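Long-range contacts in maleylacetate reductase (Rhizobium, PDB 3W5S), which catalyses the NADH-dependent reduction of maleylacetate to 3-oxoadipate in the breakdown of gamma-resorcylate and works as a homodimer: residues E197-R202 with D294-L299; Y287-V292 with G304-T309. All blocks are in the same frame, centred on the assembly; numbering follows the deposited sequence.

Interaction 1 (E197-R202 with D294-L299)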
ATOM      1  N   GLU A 197     -14.735   0.591  -8.899  1.00 13.13           N
ATOM      2  CA  GLU A 197     -14.323   1.789  -9.617  1.00 13.52           C
ATOM      3  C   GLU A 197     -12.808   1.993  -9.589  1.00 13.56           C
ATOM      4  O   GLU A 197     -12.256   2.610 -10.498  1.00 14.01           O
ATOM      5  CB  GLU A 197     -15.052   3.039  -9.106  1.00 14.10           C
ATOM      6  CG  GLU A 197     -16.566   3.017  -9.393  1.00 14.19           C
ATOM      7  CD  GLU A 197     -17.046   4.381  -9.865  1.00 14.99           C
ATOM      8  OE1 GLU A 197     -17.475   4.491 -11.030  1.00 14.74           O
ATOM      9  OE2 GLU A 197     -17.006   5.378  -9.082  1.00 14.43           O
ATOM     10  N   ALA A 198     -12.138   1.488  -8.556  1.00 12.93           N
ATOM     11  CA  ALA A 198     -10.676   1.617  -8.507  1.00 13.57           C
ATOM     12  C   ALA A 198     -10.025   0.935  -9.713  1.00 13.39           C
ATOM     13  O   ALA A 198      -8.963   1.358 -10.152  1.00 13.60           O
ATOM     14  CB  ALA A 198     -10.148   1.044  -7.191  1.00 14.05           C
ATOM     15  N   LEU A 199     -10.688  -0.091 -10.270  1.00 13.24           N
ATOM     16  CA  LEU A 199     -10.145  -0.807 -11.412  1.00 13.33           C
ATOM     17  C   LEU A 199     -10.039   0.038 -12.678  1.00 13.82           C
ATOM     18  O   LEU A 199      -9.178  -0.248 -13.530  1.00 14.29           O
ATOM     19  CB  LEU A 199     -10.946  -2.089 -11.703  1.00 13.80           C
ATOM     20  CG  LEU A 199     -10.874  -3.168 -10.613  1.00 13.38           C
ATOM     21  CD1 LEU A 199     -11.859  -4.294 -10.946  1.00 14.39           C
ATOM     22  CD2 LEU A 199      -9.468  -3.739 -10.404  1.00 15.37           C
ATOM     23  N   TYR A 200     -10.869   1.067 -12.810  1.00 13.83           N
ATOM     24  CA  TYR A 200     -10.837   1.891 -14.012  1.00 13.77           C
ATOM     25  C   TYR A 200     -10.696   3.378 -13.711  1.00 14.57           C
ATOM     26  O   TYR A 200     -10.849   4.208 -14.621  1.00 15.15           O
ATOM     27  CB  TYR A 200     -12.074   1.627 -14.887  1.00 13.49           C
ATOM     28  CG  TYR A 200     -13.437   1.850 -14.223  1.00 12.17           C
ATOM     29  CD1 TYR A 200     -13.972   3.130 -14.053  1.00 12.40           C
ATOM     30  CD2 TYR A 200     -14.210   0.752 -13.799  1.00 13.20           C
ATOM     31  CE1 TYR A 200     -15.233   3.328 -13.474  1.00 13.18           C
ATOM     32  CE2 TYR A 200     -15.484   0.947 -13.232  1.00 14.06           C
ATOM     33  CZ  TYR A 200     -15.978   2.237 -13.078  1.00 13.76           C
ATOM     34  OH  TYR A 200     -17.239   2.411 -12.525  1.00 14.32           O
ATOM     35  N   ALA A 201     -10.339   3.715 -12.471  1.00 14.99           N
ATOM     36  CA  ALA A 201     -10.159   5.127 -12.090  1.00 16.71           C
ATOM     37  C   ALA A 201      -9.055   5.783 -12.907  1.00 17.27           C
ATOM     38  O   ALA A 201      -8.105   5.129 -13.377  1.00 17.48           O
ATOM     39  CB  ALA A 201      -9.825   5.231 -10.601  1.00 18.59           C
ATOM     40  N   ARG A 202      -9.172   7.103 -13.071  1.00 17.95           N
ATOM     41  CA  ARG A 202      -8.145   7.868 -13.758  1.00 18.92           C
ATOM     42  C   ARG A 202      -6.737   7.554 -13.239  1.00 18.21           C
ATOM     43  O   ARG A 202      -5.832   7.363 -14.021  1.00 20.40           O
ATOM     44  CB  ARG A 202      -8.430   9.363 -13.609  1.00 19.59           C
ATOM     45  CG  ARG A 202      -7.532  10.231 -14.472  1.00 23.87           C
ATOM     46  CD  ARG A 202      -7.652  11.715 -14.106  1.00 29.30           C
ATOM     47  NE  ARG A 202      -7.324  11.939 -12.687  1.00 32.46           N
ATOM     48  CZ  ARG A 202      -7.837  12.913 -11.937  1.00 35.21           C
ATOM     49  NH1 ARG A 202      -8.725  13.762 -12.454  1.00 37.92           N
ATOM     50  NH2 ARG A 202      -7.475  13.035 -10.662  1.00 36.86           N
ATOM     51  N   ASP A 294     -11.907  -5.059 -20.409  0.50 18.21           N
ATOM     52  CA  ASP A 294     -10.612  -5.581 -20.006  0.50 18.38           C
ATOM     53  C   ASP A 294     -10.181  -5.135 -18.596  0.50 17.66           C
ATOM     54  O   ASP A 294      -9.568  -5.906 -17.853  0.50 17.52           O
ATOM     55  CB  ASP A 294      -9.554  -5.220 -21.059  0.50 19.21           C
ATOM     56  CG  ASP A 294      -9.416  -3.706 -21.291  0.50 20.64           C
ATOM     57  OD1 ASP A 294     -10.425  -2.958 -21.423  0.50 19.19           O
ATOM     58  OD2 ASP A 294      -8.257  -3.263 -21.390  0.50 25.28           O
ATOM     59  N   GLN A 295     -10.533  -3.905 -18.221  1.00 17.22           N
ATOM     60  CA  GLN A 295     -10.192  -3.347 -16.905  1.00 16.88           C
ATOM     61  C   GLN A 295     -11.082  -3.934 -15.828  1.00 16.08           C
ATOM     62  O   GLN A 295     -10.654  -4.112 -14.675  1.00 16.69           O
ATOM     63  CB  GLN A 295     -10.268  -1.818 -16.930  1.00 16.91           C
ATOM     64  CG  GLN A 295      -9.190  -1.263 -17.845  1.00 18.83           C
ATOM     65  CD  GLN A 295      -9.206   0.244 -18.018  1.00 18.72           C
ATOM     66  OE1 GLN A 295      -8.652   0.759 -19.007  1.00 25.59           O
ATOM     67  NE2 GLN A 295      -9.821   0.948 -17.109  1.00 16.67           N
ATOM     68  N   LEU A 296     -12.313  -4.281 -16.213  1.00 14.33           N
ATOM     69  CA  LEU A 296     -13.251  -4.905 -15.263  1.00 14.49           C
ATOM     70  C   LEU A 296     -13.212  -6.434 -15.227  1.00 14.70           C
ATOM     71  O   LEU A 296     -13.894  -7.052 -14.418  1.00 14.77           O
ATOM     72  CB  LEU A 296     -14.677  -4.403 -15.511  1.00 14.70           C
ATOM     73  CG  LEU A 296     -14.872  -2.997 -14.942  1.00 15.66           C
ATOM     74  CD1 LEU A 296     -16.051  -2.297 -15.576  1.00 17.88           C
ATOM     75  CD2 LEU A 296     -15.055  -3.032 -13.430  1.00 14.59           C
ATOM     76  N   ALA A 297     -12.392  -7.027 -16.097  1.00 15.52           N
ATOM     77  CA  ALA A 297     -12.320  -8.495 -16.191  1.00 15.70           C
ATOM     78  C   ALA A 297     -12.077  -9.214 -14.861  1.00 16.42           C
ATOM     79  O   ALA A 297     -12.691 -10.233 -14.622  1.00 16.59           O
ATOM     80  CB  ALA A 297     -11.288  -8.915 -17.236  1.00 17.08           C
ATOM     81  N   PRO A 298     -11.206  -8.662 -13.975  1.00 16.39           N
ATOM     82  CA  PRO A 298     -10.977  -9.406 -12.738  1.00 17.10           C
ATOM     83  C   PRO A 298     -12.215  -9.469 -11.842  1.00 16.77           C
ATOM     84  O   PRO A 298     -12.408 -10.434 -11.078  1.00 17.38           O
ATOM     85  CB  PRO A 298      -9.857  -8.600 -12.048  1.00 17.42           C
ATOM     86  CG  PRO A 298      -9.206  -7.827 -13.122  1.00 19.57           C
ATOM     87  CD  PRO A 298     -10.268  -7.536 -14.141  1.00 17.73           C
ATOM     88  N   LEU A 299     -13.057  -8.437 -11.921  1.00 15.34           N
ATOM     89  CA  LEU A 299     -14.312  -8.428 -11.191  1.00 14.53           C
ATOM     90  C   LEU A 299     -15.309  -9.393 -11.828  1.00 15.25           C
ATOM     91  O   LEU A 299     -15.965 -10.181 -11.130  1.00 15.47           O
ATOM     92  CB  LEU A 299     -14.868  -7.010 -11.137  1.00 14.15           C
ATOM     93  CG  LEU A 299     -16.255  -6.884 -10.461  1.00 15.78           C
ATOM     94  CD1 LEU A 299     -16.379  -7.576  -9.079  1.00 18.29           C
ATOM     95  CD2 LEU A 299     -16.632  -5.392 -10.354  1.00 19.56           C
TER
HETATM   96  O   HOH W   1      -9.844   3.615 -17.100  1.00 15.19           O
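Leu199 and Tyr200, near the C-terminal end of helix 181-198, present two bumps to one side of helix 293-303. Leu296 projects into the hollow between Leu199 and the Tyr200 ring, and Leu199 in turn lies against Leu299 and the Gln295 carbonyl. The Leu199 branch crosses Leu299 at about a right angle and sets CD1 4.1 Å from Leu299 CB, while Leu199 CB rests 3.6 Å from Gln295 O. CD2 of Leu296 lies in the plane of the Tyr200 ring, meeting the edge at CD2 of the tyrosine, 3.9 Å away. With chi1 at 57°, CG of Tyr200 sits between its own backbone N and carbonyl carbon, which sets one ring face against Glu197 O, offset toward the rim, and brings Tyr200 OH to Glu197 OE1 at 2.6 Å, on the anti lone pair of that oxygen. Ile285 of helix 273-289 touches both Tyr200 and Leu296. With the ring and hydroxyl gone in an alanine here, Leu296 would probably face a gap and Glu197 OE1 would be likely to miss one of its partners. At the polar end of the contact, the extended Gln295 chain brings NE2 to 3.2 Å from Tyr200 CB. A water joins Gln295 NE2 to Tyr200 O: the polar link between the segments is indirect, and the direct contacts are van der Waals.

Interaction 2 (Y287-V292 with G304-T309); sequences YVEQAV and GGRAGT
Glu289, near the end of helix 273-289, accepts hydrogen bonds from the first two backbone N-H groups of helix 307-318, those of Ala307 and Gly308, just past the N-cap residue Arg306. This is a helix-to-helix junction within the alpha-helical C-terminal domain of an iron-containing alcohol dehydrogenase fold. The tight part is buried. An extended chain, with CG anti to the backbone N (chi1 -172°), carries the carboxylate straight across, and each oxygen takes one amide on its syn side. OE2 of Glu289 receives Ala307 N at 2.8 Å, 15° out of the carboxylate plane, and OE1 receives Gly308 N at 2.9 Å, tilted by 29°. Two bonds thus fix the rotation of the group, and the negative charge probably suits the positive end of the helix dipole. The methyl of Ala307 packs close by, CB 3.2 Å from Glu289 OE2.

The outer side is looser and wetter. Arg306, bent at chi3, lays one face of its guanidinium over Glu289 CD, yet NH2 stays 4.1 Å from Glu289 OE1 with no N-H directed at it, so any attraction there is probably electrostatic, without a hydrogen bond. Gln290 reaches the arginine through a water that lies in the guanidinium plane. A second water donates to Glu289 OE1 at 2.9 Å and accepts from Thr309 N at 3.0 Å.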
ATOM      1  N   TYR A 287     -22.438   0.085 -17.423  1.00 14.86           N
ATOM      2  CA  TYR A 287     -22.189   1.196 -18.347  1.00 14.92           C
ATOM      3  C   TYR A 287     -20.706   1.322 -18.692  1.00 15.38           C
ATOM      4  O   TYR A 287     -20.329   1.412 -19.865  1.00 17.09           O
ATOM      5  CB  TYR A 287     -22.738   2.481 -17.720  1.00 15.73           C
ATOM      6  CG  TYR A 287     -22.572   3.730 -18.563  1.00 16.25           C
ATOM      7  CD1 TYR A 287     -23.477   4.047 -19.568  1.00 18.89           C
ATOM      8  CD2 TYR A 287     -21.501   4.608 -18.333  1.00 16.12           C
ATOM      9  CE1 TYR A 287     -23.318   5.194 -20.327  1.00 20.55           C
ATOM     10  CE2 TYR A 287     -21.360   5.763 -19.081  1.00 18.56           C
ATOM     11  CZ  TYR A 287     -22.259   6.047 -20.066  1.00 19.87           C
ATOM     12  OH  TYR A 287     -22.127   7.191 -20.832  1.00 24.76           O
ATOM     13  N   VAL A 288     -19.867   1.317 -17.667  1.00 15.03           N
ATOM     14  CA  VAL A 288     -18.433   1.461 -17.897  1.00 14.41           C
ATOM     15  C   VAL A 288     -17.863   0.217 -18.591  1.00 14.63           C
ATOM     16  O   VAL A 288     -16.931   0.306 -19.405  1.00 15.04           O
ATOM     17  CB  VAL A 288     -17.729   1.755 -16.559  1.00 14.77           C
ATOM     18  CG1 VAL A 288     -16.227   1.798 -16.725  1.00 15.53           C
ATOM     19  CG2 VAL A 288     -18.218   3.121 -16.024  1.00 16.40           C
ATOM     20  N   GLU A 289     -18.410  -0.948 -18.250  1.00 15.32           N
ATOM     21  CA  GLU A 289     -17.905  -2.220 -18.793  1.00 16.18           C
ATOM     22  C   GLU A 289     -18.028  -2.310 -20.310  1.00 17.45           C
ATOM     23  O   GLU A 289     -17.266  -3.028 -20.949  1.00 18.13           O
ATOM     24  CB  GLU A 289     -18.633  -3.396 -18.110  1.00 17.18           C
ATOM     25  CG  GLU A 289     -18.075  -4.763 -18.429  1.00 20.47           C
ATOM     26  CD  GLU A 289     -18.732  -5.862 -17.608  1.00 23.52           C
ATOM     27  OE1 GLU A 289     -19.903  -5.665 -17.184  1.00 22.76           O
ATOM     28  OE2 GLU A 289     -18.051  -6.905 -17.388  1.00 21.95           O
ATOM     29  N   GLN A 290     -18.960  -1.566 -20.891  1.00 17.93           N
ATOM     30  CA  GLN A 290     -19.102  -1.520 -22.341  1.00 19.87           C
ATOM     31  C   GLN A 290     -17.849  -0.972 -22.990  1.00 19.87           C
ATOM     32  O   GLN A 290     -17.491  -1.392 -24.092  1.00 22.08           O
ATOM     33  CB  GLN A 290     -20.290  -0.638 -22.711  1.00 21.23           C
ATOM     34  CG  GLN A 290     -21.600  -1.288 -22.381  1.00 24.87           C
ATOM     35  CD  GLN A 290     -21.995  -2.320 -23.436  1.00 31.71           C
ATOM     36  OE1 GLN A 290     -22.160  -3.506 -23.140  1.00 35.97           O
ATOM     37  NE2 GLN A 290     -22.135  -1.870 -24.677  1.00 36.66           N
ATOM     38  N   ALA A 291     -17.174  -0.059 -22.294  1.00 18.73           N
ATOM     39  CA  ALA A 291     -16.007   0.630 -22.840  1.00 19.32           C
ATOM     40  C   ALA A 291     -14.655   0.035 -22.448  1.00 18.72           C
ATOM     41  O   ALA A 291     -13.726  -0.005 -23.286  1.00 19.88           O
ATOM     42  CB  ALA A 291     -16.066   2.115 -22.440  1.00 20.40           C
ATOM     43  N   VAL A 292     -14.548  -0.458 -21.211  1.00 17.61           N
ATOM     44  CA  VAL A 292     -13.288  -1.005 -20.697  1.00 17.03           C
ATOM     45  C   VAL A 292     -13.480  -2.387 -20.080  1.00 16.50           C
ATOM     46  O   VAL A 292     -13.159  -2.608 -18.897  1.00 15.60           O
ATOM     47  CB  VAL A 292     -12.570  -0.042 -19.710  1.00 16.64           C
ATOM     48  CG1 VAL A 292     -12.093   1.197 -20.459  1.00 17.88           C
ATOM     49  CG2 VAL A 292     -13.453   0.352 -18.536  1.00 15.17           C
ATOM     50  N   GLY A 304     -18.358 -14.498 -11.620  1.00 19.87           N
ATOM     51  CA  GLY A 304     -18.675 -15.644 -12.477  1.00 21.19           C
ATOM     52  C   GLY A 304     -19.550 -15.271 -13.651  1.00 20.63           C
ATOM     53  O   GLY A 304     -20.311 -16.096 -14.153  1.00 21.39           O
ATOM     54  N   GLY A 305     -19.437 -14.020 -14.100  1.00 19.56           N
ATOM     55  CA  GLY A 305     -20.243 -13.533 -15.218  1.00 20.92           C
ATOM     56  C   GLY A 305     -19.675 -12.226 -15.712  1.00 20.76           C
ATOM     57  O   GLY A 305     -18.521 -11.901 -15.422  1.00 23.41           O
ATOM     58  N   ARG A 306     -20.477 -11.446 -16.418  1.00 19.86           N
ATOM     59  CA  ARG A 306     -20.079 -10.073 -16.688  1.00 19.50           C
ATOM     60  C   ARG A 306     -20.076  -9.292 -15.372  1.00 18.16           C
ATOM     61  O   ARG A 306     -20.756  -9.687 -14.419  1.00 17.52           O
ATOM     62  CB  ARG A 306     -20.992  -9.449 -17.725  1.00 21.17           C
ATOM     63  CG  ARG A 306     -21.037 -10.271 -19.022  1.00 26.11           C
ATOM     64  CD  ARG A 306     -22.002  -9.684 -20.041  1.00 32.45           C
ATOM     65  NE  ARG A 306     -21.762  -8.246 -20.198  1.00 35.11           N
ATOM     66  CZ  ARG A 306     -20.894  -7.721 -21.063  1.00 37.33           C
ATOM     67  NH1 ARG A 306     -20.181  -8.513 -21.862  1.00 37.59           N
ATOM     68  NH2 ARG A 306     -20.735  -6.400 -21.124  1.00 37.01           N
ATOM     69  N   ALA A 307     -19.262  -8.243 -15.300  1.00 17.24           N
ATOM     70  CA  ALA A 307     -19.164  -7.456 -14.088  1.00 16.42           C
ATOM     71  C   ALA A 307     -20.513  -6.878 -13.689  1.00 16.91           C
ATOM     72  O   ALA A 307     -20.926  -7.023 -12.546  1.00 16.63           O
ATOM     73  CB  ALA A 307     -18.118  -6.350 -14.246  1.00 17.76           C
ATOM     74  N   GLY A 308     -21.195  -6.227 -14.628  1.00 16.83           N
ATOM     75  CA  GLY A 308     -22.465  -5.534 -14.291  1.00 16.78           C
ATOM     76  C   GLY A 308     -23.599  -6.484 -13.936  1.00 16.71           C
ATOM     77  O   GLY A 308     -24.175  -6.433 -12.825  1.00 16.35           O
ATOM     78  N   THR A 309     -23.923  -7.379 -14.865  1.00 17.09           N
ATOM     79  CA  THR A 309     -24.950  -8.386 -14.607  1.00 17.45           C
ATOM     80  C   THR A 309     -24.561  -9.306 -13.466  1.00 17.05           C
ATOM     81  O   THR A 309     -25.410  -9.715 -12.684  1.00 17.05           O
ATOM     82  CB  THR A 309     -25.268  -9.195 -15.871  1.00 18.95           C
ATOM     83  OG1 THR A 309     -24.069  -9.763 -16.422  1.00 21.31           O
ATOM     84  CG2 THR A 309     -25.847  -8.248 -16.899  1.00 20.41           C
TER
HETATM   85  O   HOH W   2     -22.762  -6.316 -17.471  1.00 19.83           O
HETATM   86  O   HOH W   3     -22.262  -4.028 -20.063  1.00 24.78           O

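Three consecutive helices, 273-289, 293-303 and 307-318, tie the two contacts together: the segments alternate along the chain, and the contact centres lie about 10 Å apart. Packing is continuous between them. From interaction 1, Tyr200 CE2 reaches Val288 CG1 at 3.7 Å, and Leu296 CD1 lies 3.7 Å from Glu289 CA, while Leu296 CB stands 4.2 Å from Ala307 CB. Leu296 of the middle helix therefore packs both against the end region of helix 181-198 and against the carboxylate-amide junction of interaction 2. Neither segment pair includes a residue of the benzamidine pockets, and no other chain of the dimer touches them.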